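Local coordinates for alpha-l-arabinofuranosidase domain protein (Thermotoga maritima, PDB 4ATW) that probably hydrolyses terminal alpha-L-arabinofuranosyl groups from arabinose-containing plant polysaccharides and oligosaccharides as a thermostable glycosidase, at residues Lys206-Gly211 against Ile229-Tyr234; Thr246-Tyr251 against Phe384-Ala389; Thr436-Asp441 against Lys472-Ser477. All coordinates share one frame; numbering follows the deposited sequence.

Contact 1 lies between two neighbouring strands of the (beta/alpha)8 barrel, contact 2 where the barrel meets the mainly C-terminal, beta-rich domain, and contact 3 within the mixed sheet of that domain. Strand 231-238 of contact 1 runs on in the chain to helix 243-247 of contact 2, although the centres of the two contacts are 26 Å apart. Contacts 2 and 3 both reach the mixed sheet, with centres 19 Å and nearest atoms about 7 Å apart, and both touch helix 299-313. Contacts 1 and 3, 35 Å apart between centres, lie on opposite sides of the chain's centre. In barrels of this kind the active site lies at the C-terminal ends of the strands.

Contact 1 (Lys206-Gly211 against Ile229-Tyr234); sequences KAIAVG and IDFISY
With CG anti to the carbonyl carbon (chi1 -57°), the carboxylate of Asp230 swings across to the start of the neighbouring strand, where OD2 takes the N-H of Ala207 at 2.8 Å on its anti lone pair. The two strands, 206-209 and 231-238, are the fifth and sixth of a (beta/alpha)8 barrel and belong to one beta-alpha-beta unit with helix 215-225. Ala207 O accepts from both Asp230 N and Phe231 N, the first of these in the carbonyl plane. Farther on, Ala209 N bonds to Phe231 O and Ala209 O receives Ser233 N, so parallel pairing carries on past the side-chain bond. The aliphatic part of Lys206 lies roughly perpendicular to Asp230, CD 3.9 Å from CG of Asp230, while Lys199 and Arg273 form salt bridges with the same carboxylate. With an alanine in place of Asp230, the N-H of Ala207 would probably lose its acceptor and those two basic residues would be left without their shared carboxylate. On the face turned to the barrel interior, Ile208 and Phe231 run alongside each other, CG1 of Ile208 4.0 Å from CD1 of Phe231, both also touching Ala278 of the next strand, 276-284. The other face meets helices 184-196 and 215-225; here Ala209 CB touches Ile229 CD1 at 3.8 Å, and Ile232 CG1 lies 3.6 Å from Gly211 CA. Ser233 gives its hydroxyl to a hydrogen bond with Asp280 and uses its CB against Ile208, 3.7 Å from CG2.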
# COMPACT_ATOMS: atom_id res chain seq x y z
N LYS A 206 -3.23 17.02 2.53
CA LYS A 206 -1.89 16.53 2.60
C LYS A 206 -1.46 16.30 1.14
O LYS A 206 -2.20 15.72 0.32
CB LYS A 206 -1.87 15.20 3.35
CG LYS A 206 -2.38 15.26 4.76
CD LYS A 206 -1.45 16.06 5.63
CE LYS A 206 -1.53 15.61 7.08
NZ LYS A 206 -0.52 16.29 7.96
N ALA A 207 -0.26 16.78 0.82
CA ALA A 207 0.29 16.62 -0.52
C ALA A 207 1.46 15.60 -0.60
O ALA A 207 2.39 15.64 0.18
CB ALA A 207 0.77 17.96 -1.00
N ILE A 208 1.40 14.68 -1.56
CA ILE A 208 2.45 13.70 -1.76
C ILE A 208 3.12 14.02 -3.12
O ILE A 208 2.48 13.93 -4.21
CB ILE A 208 1.90 12.28 -1.84
CG1 ILE A 208 1.12 11.92 -0.58
CG2 ILE A 208 2.99 11.32 -2.01
CD1 ILE A 208 -0.35 12.48 -0.56
N ALA A 209 4.40 14.42 -3.04
CA ALA A 209 5.18 14.80 -4.22
C ALA A 209 5.91 13.62 -4.77
O ALA A 209 6.28 12.72 -4.06
CB ALA A 209 6.16 15.90 -3.86
N VAL A 210 6.12 13.61 -6.07
CA VAL A 210 6.78 12.50 -6.68
C VAL A 210 8.23 12.42 -6.34
O VAL A 210 9.00 13.33 -6.64
CB VAL A 210 6.71 12.59 -8.15
CG1 VAL A 210 7.22 11.28 -8.74
CG2 VAL A 210 5.30 12.89 -8.57
N GLY A 211 8.60 11.31 -5.73
CA GLY A 211 9.98 11.09 -5.39
C GLY A 211 10.38 9.85 -6.13
O GLY A 211 9.51 9.17 -6.68
N ILE A 229 4.91 20.60 0.80
CA ILE A 229 4.43 19.25 0.57
C ILE A 229 4.47 18.54 1.92
O ILE A 229 5.14 19.02 2.83
CB ILE A 229 5.30 18.56 -0.45
CG1 ILE A 229 6.70 18.36 0.11
CG2 ILE A 229 5.37 19.42 -1.69
CD1 ILE A 229 7.65 17.84 -0.95
N ASP A 230 3.76 17.42 2.08
CA ASP A 230 3.73 16.69 3.34
C ASP A 230 4.45 15.35 3.28
O ASP A 230 4.85 14.82 4.32
CB ASP A 230 2.31 16.49 3.76
CG ASP A 230 1.58 17.79 3.89
OD1 ASP A 230 1.85 18.50 4.87
OD2 ASP A 230 0.75 18.13 3.01
N PHE A 231 4.61 14.82 2.08
CA PHE A 231 5.30 13.56 1.86
C PHE A 231 6.07 13.62 0.57
O PHE A 231 5.92 14.55 -0.21
CB PHE A 231 4.32 12.41 1.71
CG PHE A 231 3.39 12.24 2.85
CD1 PHE A 231 2.29 13.06 3.02
CD2 PHE A 231 3.59 11.21 3.76
CE1 PHE A 231 1.42 12.86 4.07
CE2 PHE A 231 2.71 11.01 4.82
CZ PHE A 231 1.63 11.84 4.97
N ILE A 232 6.88 12.60 0.36
CA ILE A 232 7.62 12.47 -0.87
C ILE A 232 7.40 10.99 -1.17
O ILE A 232 7.63 10.13 -0.33
CB ILE A 232 9.11 12.85 -0.75
CG1 ILE A 232 9.79 12.55 -2.08
CG2 ILE A 232 9.77 12.13 0.39
CD1 ILE A 232 11.11 13.29 -2.25
N SER A 233 6.85 10.76 -2.35
CA SER A 233 6.47 9.45 -2.84
C SER A 233 7.64 8.54 -3.13
O SER A 233 8.68 9.02 -3.59
CB SER A 233 5.61 9.67 -4.10
OG SER A 233 5.38 8.49 -4.82
N TYR A 234 7.49 7.25 -2.81
CA TYR A 234 8.50 6.26 -3.13
C TYR A 234 7.83 4.99 -3.67
O TYR A 234 6.88 4.49 -3.07
CB TYR A 234 9.40 5.88 -1.94
CG TYR A 234 10.62 5.06 -2.38
CD1 TYR A 234 11.72 5.67 -2.99
CD2 TYR A 234 10.63 3.67 -2.26
CE1 TYR A 234 12.78 4.93 -3.48
CE2 TYR A 234 11.71 2.92 -2.76
CZ TYR A 234 12.77 3.56 -3.36
OH TYR A 234 13.79 2.81 -3.87

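Contact 2 (Thr246-Tyr251 against Phe384-Ala389); sequences TVSTVY and FSVENA
Ser248 and Thr249 occupy the middle of a type I turn running from Val247 to Val250, and Tyr251 follows it; these three residues touch Phe384, Val386 and Ala389, between which the chain turns a corner at Glu387 and Asn388. The backbones stay well apart, the nearest CA atoms being those of Tyr251 and Ala389 at 6.2 Å, and no hydrogen bond crosses. Thr249 CG2 lies over one face of the Phe384 ring in a CH-pi contact, 3.8 Å from the centroid and 25° off the normal, shifted toward the rim. Thr249 OG1 sits between backbone N and carbonyl carbon (chi1 53°), donates to Thr246 O at 2.7 Å and is also bonded to Thr238, two bonds that would limit rotation and favour the methyl's place over the ring. Ser248 OG meets the ring at its edge, 4.0 Å from CZ of Phe384, and is hydrogen-bonded to Tyr244 O. Alongside, Val386 CG1 packs on Tyr251 CB at 4.0 Å, while the phenol hydroxyl reaches Asp393. This is an interdomain joint between the segment linking the sixth barrel strand to helix 250-265 and the beta-rich domain, consistent with the two-domain build of GH51-type arabinofuranosidases.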
# COMPACT_ATOMS: atom_id res chain seq x y z
N THR A 246 13.83 -13.00 -3.48
CA THR A 246 12.57 -12.28 -3.34
C THR A 246 12.28 -11.81 -1.92
O THR A 246 12.07 -10.63 -1.69
CB THR A 246 11.37 -13.12 -3.89
OG1 THR A 246 11.56 -13.35 -5.29
CG2 THR A 246 10.08 -12.37 -3.73
N VAL A 247 12.27 -12.71 -0.94
CA VAL A 247 11.97 -12.25 0.41
C VAL A 247 13.03 -11.31 0.96
O VAL A 247 12.69 -10.34 1.60
CB VAL A 247 11.80 -13.40 1.44
CG1 VAL A 247 10.63 -14.26 1.07
CG2 VAL A 247 13.06 -14.23 1.52
N SER A 248 14.30 -11.58 0.68
CA SER A 248 15.36 -10.73 1.22
C SER A 248 15.32 -9.26 0.80
O SER A 248 15.95 -8.41 1.44
CB SER A 248 16.73 -11.31 0.86
OG SER A 248 17.06 -11.07 -0.50
N THR A 249 14.56 -8.93 -0.25
CA THR A 249 14.51 -7.56 -0.67
C THR A 249 13.66 -6.73 0.25
O THR A 249 13.45 -5.54 0.00
CB THR A 249 13.93 -7.39 -2.08
OG1 THR A 249 12.67 -8.06 -2.15
CG2 THR A 249 14.87 -7.95 -3.13
N VAL A 250 13.12 -7.32 1.31
CA VAL A 250 12.32 -6.52 2.24
C VAL A 250 13.35 -5.73 3.05
O VAL A 250 13.09 -4.65 3.55
CB VAL A 250 11.40 -7.40 3.16
CG1 VAL A 250 12.15 -8.55 3.67
CG2 VAL A 250 10.85 -6.61 4.32
N TYR A 251 14.56 -6.26 3.12
CA TYR A 251 15.57 -5.56 3.85
C TYR A 251 16.33 -4.59 2.96
O TYR A 251 17.06 -3.74 3.44
CB TYR A 251 16.46 -6.55 4.60
CG TYR A 251 15.62 -7.20 5.70
CD1 TYR A 251 15.40 -6.54 6.92
CD2 TYR A 251 14.91 -8.39 5.46
CE1 TYR A 251 14.50 -7.05 7.87
CE2 TYR A 251 14.00 -8.90 6.40
CZ TYR A 251 13.80 -8.22 7.60
OH TYR A 251 12.88 -8.69 8.50
N PHE A 384 20.98 -6.44 -7.48
CA PHE A 384 20.88 -5.86 -6.12
C PHE A 384 21.56 -6.76 -5.12
O PHE A 384 21.85 -7.94 -5.40
CB PHE A 384 19.43 -5.76 -5.67
CG PHE A 384 18.89 -7.05 -5.08
CD1 PHE A 384 19.10 -7.36 -3.73
CD2 PHE A 384 18.16 -7.95 -5.87
CE1 PHE A 384 18.59 -8.52 -3.19
CE2 PHE A 384 17.65 -9.11 -5.33
CZ PHE A 384 17.86 -9.40 -4.00
N SER A 385 21.78 -6.21 -3.93
CA SER A 385 22.42 -7.00 -2.88
C SER A 385 22.03 -6.56 -1.49
O SER A 385 21.93 -5.38 -1.24
CB SER A 385 23.93 -6.91 -3.01
OG SER A 385 24.33 -5.58 -2.83
N VAL A 386 21.81 -7.52 -0.60
CA VAL A 386 21.43 -7.18 0.76
C VAL A 386 22.46 -7.72 1.71
O VAL A 386 23.06 -8.78 1.44
CB VAL A 386 20.08 -7.77 1.13
CG1 VAL A 386 19.76 -7.44 2.58
CG2 VAL A 386 19.03 -7.21 0.20
N GLU A 387 22.69 -7.00 2.80
CA GLU A 387 23.67 -7.43 3.78
C GLU A 387 23.09 -7.67 5.16
O GLU A 387 22.49 -6.79 5.74
CB GLU A 387 24.79 -6.42 3.90
CG GLU A 387 26.04 -6.79 3.14
CD GLU A 387 27.21 -5.91 3.54
OE1 GLU A 387 27.09 -4.67 3.39
OE2 GLU A 387 28.24 -6.46 4.01
N ASN A 388 23.29 -8.88 5.67
CA ASN A 388 22.82 -9.25 6.98
C ASN A 388 21.34 -9.22 7.12
O ASN A 388 20.81 -8.60 8.03
CB ASN A 388 23.48 -8.34 7.99
CG ASN A 388 24.96 -8.60 8.08
OD1 ASN A 388 25.67 -7.88 8.76
ND2 ASN A 388 25.44 -9.64 7.39
N ALA A 389 20.69 -9.91 6.20
CA ALA A 389 19.24 -10.00 6.20
C ALA A 389 18.85 -11.03 7.26
O ALA A 389 19.35 -12.16 7.23
CB ALA A 389 18.77 -10.44 4.83

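Contact 3 (Thr436-Asp441 against Lys472-Ser477)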
# COMPACT_ATOMS: atom_id res chain seq x y z
N THR A 436 -1.28 -18.26 12.24
CA THR A 436 -0.12 -18.35 11.37
C THR A 436 -0.53 -18.57 9.91
O THR A 436 -1.55 -19.22 9.60
CB THR A 436 0.81 -19.47 11.84
OG1 THR A 436 0.44 -20.70 11.20
CG2 THR A 436 0.69 -19.67 13.36
N LEU A 437 0.28 -18.02 9.01
CA LEU A 437 0.02 -18.12 7.57
C LEU A 437 1.17 -18.71 6.79
O LEU A 437 2.27 -18.15 6.74
CB LEU A 437 -0.31 -16.73 7.00
CG LEU A 437 -0.23 -16.53 5.49
CD1 LEU A 437 -1.16 -17.48 4.76
CD2 LEU A 437 -0.59 -15.09 5.20
N THR A 438 0.89 -19.85 6.16
CA THR A 438 1.90 -20.53 5.36
C THR A 438 1.15 -21.48 4.45
O THR A 438 -0.07 -21.35 4.31
CB THR A 438 2.91 -21.34 6.25
OG1 THR A 438 4.07 -21.71 5.48
CG2 THR A 438 2.24 -22.58 6.81
N GLY A 439 1.87 -22.43 3.85
CA GLY A 439 1.24 -23.39 2.97
C GLY A 439 2.19 -24.48 2.52
O GLY A 439 3.34 -24.51 2.93
N PRO A 440 1.74 -25.39 1.65
CA PRO A 440 2.54 -26.50 1.12
C PRO A 440 4.03 -26.24 0.82
O PRO A 440 4.91 -26.80 1.45
CB PRO A 440 1.78 -26.89 -0.13
CG PRO A 440 0.35 -26.66 0.27
CD PRO A 440 0.43 -25.33 0.97
N ASP A 441 4.29 -25.41 -0.17
CA ASP A 441 5.66 -25.09 -0.54
C ASP A 441 5.76 -23.60 -0.84
O ASP A 441 4.75 -22.90 -0.90
CB ASP A 441 6.10 -25.88 -1.76
CG ASP A 441 5.08 -25.83 -2.88
OD1 ASP A 441 3.93 -26.26 -2.63
OD2 ASP A 441 5.42 -25.37 -3.99
N LYS A 472 6.98 -22.42 11.61
CA LYS A 472 7.26 -23.18 10.39
C LYS A 472 8.09 -22.40 9.37
O LYS A 472 8.19 -21.17 9.43
CB LYS A 472 5.95 -23.61 9.73
CG LYS A 472 4.95 -24.18 10.71
CD LYS A 472 3.70 -24.68 10.03
CE LYS A 472 2.59 -24.89 11.04
NZ LYS A 472 1.35 -25.35 10.35
N PRO A 473 8.71 -23.13 8.43
CA PRO A 473 9.51 -22.44 7.41
C PRO A 473 8.61 -21.53 6.60
O PRO A 473 7.39 -21.75 6.53
CB PRO A 473 10.10 -23.59 6.60
CG PRO A 473 9.06 -24.68 6.76
CD PRO A 473 8.72 -24.58 8.21
N PHE A 474 9.21 -20.51 5.99
CA PHE A 474 8.45 -19.54 5.19
C PHE A 474 7.04 -19.29 5.74
O PHE A 474 6.03 -19.43 5.05
CB PHE A 474 8.40 -19.96 3.72
CG PHE A 474 7.85 -21.34 3.48
CD1 PHE A 474 6.48 -21.57 3.49
CD2 PHE A 474 8.70 -22.42 3.22
CE1 PHE A 474 5.97 -22.85 3.22
CE2 PHE A 474 8.20 -23.69 2.96
CZ PHE A 474 6.84 -23.91 2.96
N SER A 475 6.98 -18.91 7.00
CA SER A 475 5.72 -18.63 7.66
C SER A 475 5.71 -17.23 8.32
O SER A 475 6.74 -16.62 8.63
CB SER A 475 5.41 -19.72 8.71
OG SER A 475 6.26 -19.65 9.85
N CYS A 476 4.51 -16.75 8.57
CA CYS A 476 4.33 -15.43 9.14
C CYS A 476 3.28 -15.70 10.19
O CYS A 476 2.22 -16.23 9.87
CB CYS A 476 3.81 -14.55 8.01
SG CYS A 476 3.54 -12.77 8.27
N SER A 477 3.59 -15.36 11.43
CA SER A 477 2.66 -15.64 12.52
C SER A 477 2.43 -14.46 13.45
O SER A 477 3.27 -13.59 13.61
CB SER A 477 3.19 -16.83 13.33
OG SER A 477 3.59 -17.92 12.50
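Cys476 O takes two groups of the opposite strand: the N-H of Leu437 in a hydrogen bond of 2.8 Å, and the CA-H of Thr436 in a longer contact. Cys476 N bonds back to Leu437 O at 3.2 Å, so these two residues form the hydrogen-bonded pair of an antiparallel ladder whose strand axes run at 165°. Next to it, Thr436 and Ser477 make a non-hydrogen-bonded pair, with CB of Thr436 against OG of Ser477. Beyond the ladder Thr438 takes over with its side chain: OG1, anti to the backbone N (chi1 -166°), donates to Phe474 O at 3.0 Å and approaches it from above the carbonyl plane. Its CB rests on Ser475 CB at 3.9 Å, and CG2 meets CD of Lys472 at 4.1 Å, the extended lysine chain passing athwart the threonine. Phe474, whose CG lies between backbone N and carbonyl carbon (chi1 56°), reaches the loop after strand 433-438. The edge of its ring is presented to Gly439 O, which lies in the ring plane, and CZ reaches Asp441 CA at 3.9 Å. Phe474 and Ser475 together stand opposite the single residue Asn411 of strand 405-411, a G1 beta bulge. Strand 475-481 is flanked by strands 433-438 and 405-411 of the mixed sheet; Leu437 and Cys476 turn toward Leu352 of helix 345-355, while Thr438 and Phe474 touch Leu299 of helix 299-313, to which a disulfide from Cys476 to Cys306 ties the strand covalently.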